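Local coordinates for protein nucleoporin NUP170 (Chaetomium thermophilum, PDB 5HAX) that probably serves as a scaffold nucleoporin of the nuclear pore complex, built from a beta-propeller-like domain followed by a helical region, at residues Phe459-Glu462 and Leu463-Gln466; Ala664-Lys667 and Glu668-Leu672; Asp714-Tyr717 and Glu718-Phe721. All blocks are in the same frame, centred on the assembly; numbering follows the deposited sequence.

Contact 1 (Phe459-Glu462 and Leu463-Gln466); sequences FGNE and LAVQ
Asn-461 lays its side-chain amide beside Ala-464 as the chain winds into a tight turn. CG is anti to the backbone N (chi1 -165°), which carries the amide forward along the chain, and OD1 receives the N-H of Ala-464 at 3.2 Å. The donor stands well above the carbonyl plane of that amide, so neither lone pair is met squarely; the same N-H gives a weak second bond to the backbone O of Asn-461. The other end of the amide, ND2, is bonded to the backbone O of Asp-20; a short amide suits a site needing an acceptor at one end and a donor at the other. The methyl of Ala-464 rests against the amide, CB lying 3.7 Å from CG of Asn-461, and so small a side chain fits close to the polar group. Next in line, Val-465 N reaches Glu-462 O at 3.2 Å, and CG2 of Val-465 lies 3.4 Å from that oxygen. The carboxylate of Glu-462 turns away to Tyr-390, Thr-411 and Arg-487. The extended side chain of Gln-466 reaches back to Leu-463, where NE2 of Gln-466 bonds Leu-463 O at 3.1 Å, in the carbonyl plane and on a lone pair. Leu-463, apolar and buried, packs on Leu-490 and Arg-597, bringing helices 490-501 and 586-599 against this propeller-like region. Just ahead of these bonds, the weak Glu-462 N to Gly-460 O bond closes an inverse gamma turn centred on Asn-461.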
loop_
_atom_site.group_PDB
_atom_site.type_symbol
_atom_site.label_atom_id
_atom_site.label_comp_id
_atom_site.label_asym_id
_atom_site.label_seq_id
_atom_site.Cartn_x
_atom_site.Cartn_y
_atom_site.Cartn_z
ATOM N N PHE A 459 -1.345 3.746 -11.288
ATOM C CA PHE A 459 -0.819 3.245 -10.021
ATOM C C PHE A 459 -1.772 3.508 -8.861
ATOM O O PHE A 459 -1.974 2.638 -8.007
ATOM C CB PHE A 459 0.538 3.887 -9.741
ATOM C CG PHE A 459 1.128 3.507 -8.413
ATOM C CD1 PHE A 459 1.953 2.405 -8.300
ATOM C CD2 PHE A 459 0.858 4.258 -7.279
ATOM C CE1 PHE A 459 2.499 2.053 -7.079
ATOM C CE2 PHE A 459 1.401 3.910 -6.058
ATOM C CZ PHE A 459 2.222 2.806 -5.959
ATOM N N GLY A 460 -2.353 4.704 -8.798
ATOM C CA GLY A 460 -3.098 5.112 -7.623
ATOM C C GLY A 460 -4.583 4.817 -7.671
ATOM O O GLY A 460 -5.349 5.384 -6.889
ATOM N N ASN A 461 -5.009 3.926 -8.568
ATOM C CA ASN A 461 -6.434 3.687 -8.796
ATOM C C ASN A 461 -6.975 2.742 -7.723
ATOM O O ASN A 461 -7.066 1.524 -7.898
ATOM C CB ASN A 461 -6.665 3.135 -10.196
ATOM C CG ASN A 461 -8.121 3.201 -10.611
ATOM O OD1 ASN A 461 -9.008 3.383 -9.777
ATOM N ND2 ASN A 461 -8.374 3.047 -11.904
ATOM N N GLU A 462 -7.357 3.336 -6.588
ATOM C CA GLU A 462 -7.966 2.565 -5.504
ATOM C C GLU A 462 -9.230 1.853 -5.966
ATOM O O GLU A 462 -9.512 0.727 -5.538
ATOM C CB GLU A 462 -8.314 3.474 -4.329
ATOM C CG GLU A 462 -7.151 4.101 -3.596
ATOM C CD GLU A 462 -7.612 4.816 -2.343
ATOM O OE1 GLU A 462 -7.405 4.275 -1.237
ATOM O OE2 GLU A 462 -8.205 5.908 -2.463
ATOM N N LEU A 463 -10.023 2.512 -6.815
ATOM C CA LEU A 463 -11.304 1.949 -7.225
ATOM C C LEU A 463 -11.114 0.623 -7.946
ATOM O O LEU A 463 -11.916 -0.303 -7.783
ATOM C CB LEU A 463 -12.041 2.948 -8.118
ATOM C CG LEU A 463 -12.359 4.283 -7.443
ATOM C CD1 LEU A 463 -12.728 5.334 -8.474
ATOM C CD2 LEU A 463 -13.477 4.110 -6.430
ATOM N N ALA A 464 -10.039 0.507 -8.725
ATOM C CA ALA A 464 -9.830 -0.675 -9.552
ATOM C C ALA A 464 -9.508 -1.912 -8.723
ATOM O O ALA A 464 -9.803 -3.033 -9.155
ATOM C CB ALA A 464 -8.707 -0.409 -10.552
ATOM N N VAL A 465 -8.914 -1.738 -7.542
ATOM C CA VAL A 465 -8.415 -2.851 -6.738
ATOM C C VAL A 465 -9.279 -3.105 -5.509
ATOM O O VAL A 465 -8.854 -3.825 -4.596
ATOM C CB VAL A 465 -6.949 -2.620 -6.330
ATOM C CG1 VAL A 465 -6.053 -2.622 -7.558
ATOM C CG2 VAL A 465 -6.797 -1.318 -5.556
ATOM N N GLN A 466 -10.491 -2.542 -5.464
ATOM C CA GLN A 466 -11.356 -2.711 -4.300
ATOM C C GLN A 466 -11.589 -4.177 -3.954
ATOM O O GLN A 466 -11.792 -4.512 -2.782
ATOM C CB GLN A 466 -12.706 -2.030 -4.543
ATOM C CG GLN A 466 -12.668 -0.512 -4.517
ATOM C CD GLN A 466 -14.034 0.099 -4.767
ATOM O OE1 GLN A 466 -14.791 0.357 -3.831
ATOM N NE2 GLN A 466 -14.358 0.327 -6.035
#

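Contact 2 (Ala664-Lys667 and Glu668-Leu672); sequences ANQK and EHQAL
Gln-666 and Gln-670, one helical turn apart, join their side-chain amides on the outside of helix 663-694. In Gln-666 chi1 is off a staggered value (-96°) and the chain bends at chi2; together they bring OE1 round to NE2 of Gln-670, 3.2 Å away. Gln-670 is extended beyond CG, with chi2 at 168°. OE1 of Gln-666 lies in the amide plane of Gln-670, and the donor lies in the carbonyl plane of Gln-666, although the two amides are turned 58° from each other. The other end of the Gln-670 amide faces Lys-667. That lysine turns at chi2 and then runs straight, its methylenes crossing the amide at a slant, with CD 3.5 Å from OE1 of Gln-670. NZ of Lys-667 makes only a weak bond to OE1 of Gln-670, at 3.3 Å. Beneath these side chains the main chain keeps regular helical bonds, such as Gln-670 N to Gln-666 O at 2.9 Å. Glu-668 and His-669 both have CG anti to the backbone N and send their polar ends to other parts of the fold, Glu-668 to Ser-585 and His-669 to the carbonyl of Gly-648. Ala-671, small enough for a close approach, touches His-588 of helix 586-599. Long, flexible amide and ammonium groups suit the exposed side, where water can compete for them; the glutamine-glutamine and weak lysine bonds therefore probably add modestly to a helix held mainly by its backbone.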
loop_
_atom_site.group_PDB
_atom_site.type_symbol
_atom_site.label_atom_id
_atom_site.label_comp_id
_atom_site.label_asym_id
_atom_site.label_seq_id
_atom_site.Cartn_x
_atom_site.Cartn_y
_atom_site.Cartn_z
ATOM N N ALA A 664 -32.235 1.686 -29.315
ATOM C CA ALA A 664 -31.437 1.875 -28.109
ATOM C C ALA A 664 -31.596 0.694 -27.161
ATOM O O ALA A 664 -30.620 0.021 -26.811
ATOM C CB ALA A 664 -31.843 3.179 -27.424
ATOM N N ASN A 665 -32.833 0.429 -26.731
ATOM C CA ASN A 665 -33.087 -0.706 -25.850
ATOM C C ASN A 665 -32.663 -2.017 -26.494
ATOM O O ASN A 665 -32.352 -2.984 -25.788
ATOM C CB ASN A 665 -34.567 -0.751 -25.476
ATOM C CG ASN A 665 -35.063 0.560 -24.903
ATOM O OD1 ASN A 665 -34.931 0.818 -23.706
ATOM N ND2 ASN A 665 -35.640 1.399 -25.757
ATOM N N GLN A 666 -32.645 -2.070 -27.827
ATOM C CA GLN A 666 -32.189 -3.267 -28.525
ATOM C C GLN A 666 -30.716 -3.531 -28.246
ATOM O O GLN A 666 -30.337 -4.616 -27.791
ATOM C CB GLN A 666 -32.435 -3.119 -30.029
ATOM C CG GLN A 666 -33.722 -3.763 -30.513
ATOM C CD GLN A 666 -33.674 -5.276 -30.440
ATOM O OE1 GLN A 666 -32.597 -5.876 -30.445
ATOM N NE2 GLN A 666 -34.841 -5.902 -30.369
ATOM N N LYS A 667 -29.862 -2.540 -28.517
ATOM C CA LYS A 667 -28.432 -2.716 -28.295
ATOM C C LYS A 667 -28.106 -2.809 -26.811
ATOM O O LYS A 667 -27.104 -3.429 -26.435
ATOM C CB LYS A 667 -27.658 -1.569 -28.946
ATOM C CG LYS A 667 -27.863 -1.464 -30.454
ATOM C CD LYS A 667 -27.353 -2.703 -31.182
ATOM C CE LYS A 667 -27.542 -2.591 -32.688
ATOM N NZ LYS A 667 -27.078 -3.813 -33.406
ATOM N N GLU A 668 -28.933 -2.205 -25.957
ATOM C CA GLU A 668 -28.788 -2.398 -24.517
ATOM C C GLU A 668 -28.970 -3.866 -24.155
ATOM O O GLU A 668 -28.186 -4.433 -23.385
ATOM C CB GLU A 668 -29.803 -1.523 -23.779
ATOM C CG GLU A 668 -29.782 -1.629 -22.253
ATOM C CD GLU A 668 -28.640 -0.863 -21.607
ATOM O OE1 GLU A 668 -27.907 -0.144 -22.320
ATOM O OE2 GLU A 668 -28.477 -0.979 -20.373
ATOM N N HIS A 669 -30.004 -4.501 -24.714
ATOM C CA HIS A 669 -30.235 -5.921 -24.472
ATOM C C HIS A 669 -29.096 -6.770 -25.028
ATOM O O HIS A 669 -28.638 -7.711 -24.372
ATOM C CB HIS A 669 -31.570 -6.334 -25.092
ATOM C CG HIS A 669 -31.886 -7.789 -24.948
ATOM N ND1 HIS A 669 -32.474 -8.316 -23.818
ATOM C CD2 HIS A 669 -31.702 -8.830 -25.795
ATOM C CE1 HIS A 669 -32.637 -9.618 -23.974
ATOM N NE2 HIS A 669 -32.176 -9.955 -25.165
ATOM N N GLN A 670 -28.627 -6.449 -26.236
ATOM C CA GLN A 670 -27.533 -7.207 -26.836
ATOM C C GLN A 670 -26.249 -7.058 -26.030
ATOM O O GLN A 670 -25.528 -8.039 -25.810
ATOM C CB GLN A 670 -27.305 -6.746 -28.276
ATOM C CG GLN A 670 -28.486 -6.972 -29.202
ATOM C CD GLN A 670 -28.325 -6.257 -30.530
ATOM O OE1 GLN A 670 -27.219 -6.154 -31.064
ATOM N NE2 GLN A 670 -29.429 -5.749 -31.066
ATOM N N ALA A 671 -25.942 -5.836 -25.589
ATOM C CA ALA A 671 -24.724 -5.602 -24.821
ATOM C C ALA A 671 -24.762 -6.352 -23.495
ATOM O O ALA A 671 -23.800 -7.031 -23.123
ATOM C CB ALA A 671 -24.534 -4.104 -24.589
ATOM N N LEU A 672 -25.874 -6.236 -22.764
ATOM C CA LEU A 672 -26.005 -6.948 -21.498
ATOM C C LEU A 672 -25.938 -8.454 -21.706
ATOM O O LEU A 672 -25.344 -9.175 -20.896
ATOM C CB LEU A 672 -27.314 -6.556 -20.814
ATOM C CG LEU A 672 -27.403 -5.102 -20.342
ATOM C CD1 LEU A 672 -28.821 -4.766 -19.911
ATOM C CD2 LEU A 672 -26.427 -4.837 -19.207
#

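Contact 3 (Asp714-Tyr717 and Glu718-Phe721); sequences DLTY and EQLF
Thr-716 sets chi1 at 69°, placing OG1 between its backbone N and carbonyl carbon, from where it takes the N-H of Gln-719 at 3.1 Å. Gln-719 answers with CG beside its own backbone N (chi1 -63°) and a chain extended beyond CG, which carries the amide back over the threonine. There OE1 accepts from Thr-716 N at 2.8 Å in a nearly straight bond, the N-H...O angle being 169°, although the donor stands above the carbonyl plane. CG and CD of Gln-719 thus lie close against OG1 of Thr-716, while Leu-715 runs past Gln-719 in the opposite direction, its CD1 in van der Waals contact with OE1. These reciprocal bonds make a capping box: Thr-716 is the N-cap of helix 717-722, and each residue's side chain receives the other's backbone N-H. A threonine suits the position because its short hydroxyl can reach an amide of the first turn that has no carbonyl of a preceding turn to bond to; a glutamine three residues on is long enough to reach back to the N-H of the N-cap residue. Leu-720 N then reaches Thr-716 O at 3.1 Å. Tyr-717 and Phe-721 meet obliquely, with ring centroids 5.7 Å apart and planes well inclined, neither parallel nor perpendicular. The closest approach of the rings joins CD1 of Tyr-717 to CZ of Phe-721 at 3.5 Å. One face of the Phe-721 ring also covers the carbonyl oxygen of Tyr-717, which sits 3.0 Å above the ring plane toward its rim and accepts Phe-721 N. CD2 of Leu-720 reaches Tyr-717 at CD1, 4.3 Å away. Helix 663-694 packs on this apolar group through Val-689, Phe-688 and Ile-682, while the carboxylate of Glu-718 is taken up by Asn-14 and Lys-604.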
loop_
_atom_site.group_PDB
_atom_site.type_symbol
_atom_site.label_atom_id
_atom_site.label_comp_id
_atom_site.label_asym_id
_atom_site.label_seq_id
_atom_site.Cartn_x
_atom_site.Cartn_y
_atom_site.Cartn_z
ATOM N N ASP A 714 1.878 -19.552 -24.636
ATOM C CA ASP A 714 1.494 -18.147 -24.707
ATOM C C ASP A 714 -0.023 -17.968 -24.706
ATOM O O ASP A 714 -0.540 -16.978 -25.232
ATOM C CB ASP A 714 2.121 -17.495 -25.940
ATOM C CG ASP A 714 2.016 -18.362 -27.179
ATOM O OD1 ASP A 714 1.003 -19.080 -27.320
ATOM O OD2 ASP A 714 2.951 -18.330 -28.007
ATOM N N LEU A 715 -0.749 -18.916 -24.115
ATOM C CA LEU A 715 -2.190 -18.785 -23.960
ATOM C C LEU A 715 -2.505 -17.860 -22.790
ATOM O O LEU A 715 -2.044 -18.090 -21.667
ATOM C CB LEU A 715 -2.834 -20.152 -23.730
ATOM C CG LEU A 715 -4.313 -20.123 -23.324
ATOM C CD1 LEU A 715 -5.179 -19.676 -24.492
ATOM C CD2 LEU A 715 -4.760 -21.472 -22.787
ATOM N N THR A 716 -3.295 -16.826 -23.052
ATOM C CA THR A 716 -3.765 -15.917 -22.017
ATOM C C THR A 716 -5.173 -16.306 -21.580
ATOM O O THR A 716 -5.868 -17.082 -22.240
ATOM C CB THR A 716 -3.753 -14.468 -22.514
ATOM O OG1 THR A 716 -4.756 -14.296 -23.521
ATOM C CG2 THR A 716 -2.390 -14.100 -23.084
ATOM N N TYR A 717 -5.593 -15.750 -20.441
ATOM C CA TYR A 717 -6.957 -15.977 -19.977
ATOM C C TYR A 717 -7.969 -15.318 -20.907
ATOM O O TYR A 717 -9.056 -15.863 -21.133
ATOM C CB TYR A 717 -7.124 -15.462 -18.549
ATOM C CG TYR A 717 -6.720 -16.468 -17.496
ATOM C CD1 TYR A 717 -7.600 -17.462 -17.087
ATOM C CD2 TYR A 717 -5.461 -16.426 -16.911
ATOM C CE1 TYR A 717 -7.239 -18.386 -16.125
ATOM C CE2 TYR A 717 -5.091 -17.346 -15.947
ATOM C CZ TYR A 717 -5.983 -18.323 -15.558
ATOM O OH TYR A 717 -5.622 -19.242 -14.599
ATOM N N GLU A 718 -7.629 -14.148 -21.454
ATOM C CA GLU A 718 -8.500 -13.506 -22.434
ATOM C C GLU A 718 -8.788 -14.442 -23.601
ATOM O O GLU A 718 -9.942 -14.598 -24.020
ATOM C CB GLU A 718 -7.859 -12.213 -22.939
ATOM C CG GLU A 718 -8.631 -11.548 -24.073
ATOM C CD GLU A 718 -7.935 -10.320 -24.626
ATOM O OE1 GLU A 718 -8.602 -9.532 -25.328
ATOM O OE2 GLU A 718 -6.724 -10.153 -24.374
ATOM N N GLN A 719 -7.743 -15.066 -24.148
ATOM C CA GLN A 719 -7.923 -15.964 -25.285
ATOM C C GLN A 719 -8.761 -17.175 -24.895
ATOM O O GLN A 719 -9.634 -17.609 -25.656
ATOM C CB GLN A 719 -6.557 -16.396 -25.816
ATOM C CG GLN A 719 -5.724 -15.242 -26.363
ATOM C CD GLN A 719 -4.231 -15.522 -26.356
ATOM O OE1 GLN A 719 -3.770 -16.507 -25.781
ATOM N NE2 GLN A 719 -3.466 -14.646 -26.998
ATOM N N LEU A 720 -8.506 -17.732 -23.709
ATOM C CA LEU A 720 -9.308 -18.843 -23.210
ATOM C C LEU A 720 -10.779 -18.461 -23.100
ATOM O O LEU A 720 -11.663 -19.272 -23.398
ATOM C CB LEU A 720 -8.769 -19.288 -21.852
ATOM C CG LEU A 720 -9.539 -20.379 -21.107
ATOM C CD1 LEU A 720 -9.455 -21.694 -21.860
ATOM C CD2 LEU A 720 -9.001 -20.528 -19.691
ATOM N N PHE A 721 -11.059 -17.227 -22.677
ATOM C CA PHE A 721 -12.431 -16.818 -22.391
ATOM C C PHE A 721 -13.202 -16.420 -23.641
ATOM O O PHE A 721 -14.416 -16.644 -23.702
ATOM C CB PHE A 721 -12.442 -15.634 -21.415
ATOM C CG PHE A 721 -11.921 -15.954 -20.039
ATOM C CD1 PHE A 721 -11.998 -17.237 -19.518
ATOM C CD2 PHE A 721 -11.363 -14.956 -19.257
ATOM C CE1 PHE A 721 -11.523 -17.514 -18.250
ATOM C CE2 PHE A 721 -10.887 -15.231 -17.990
ATOM C CZ PHE A 721 -10.968 -16.511 -17.486
#

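Contacts 1 and 3 are buried, whereas contact 2 is partly exposed and lies farthest from the centre of the chain. Contact 1 belongs to the propeller-like region; contacts 2 and 3 share the C-terminal nucleoporin region, with centres about 27 Å apart. Helix 663-694 links those two: contact 2 lies near its start, and residues farther along it pack against contact 3. Helix 586-599 likewise meets both contact 1 and contact 2. In the buried pair, side-chain amides bond to backbone groups at a turn or a helix start, alongside apolar packing; in contact 2, amide meets amide and lysine on the helix surface.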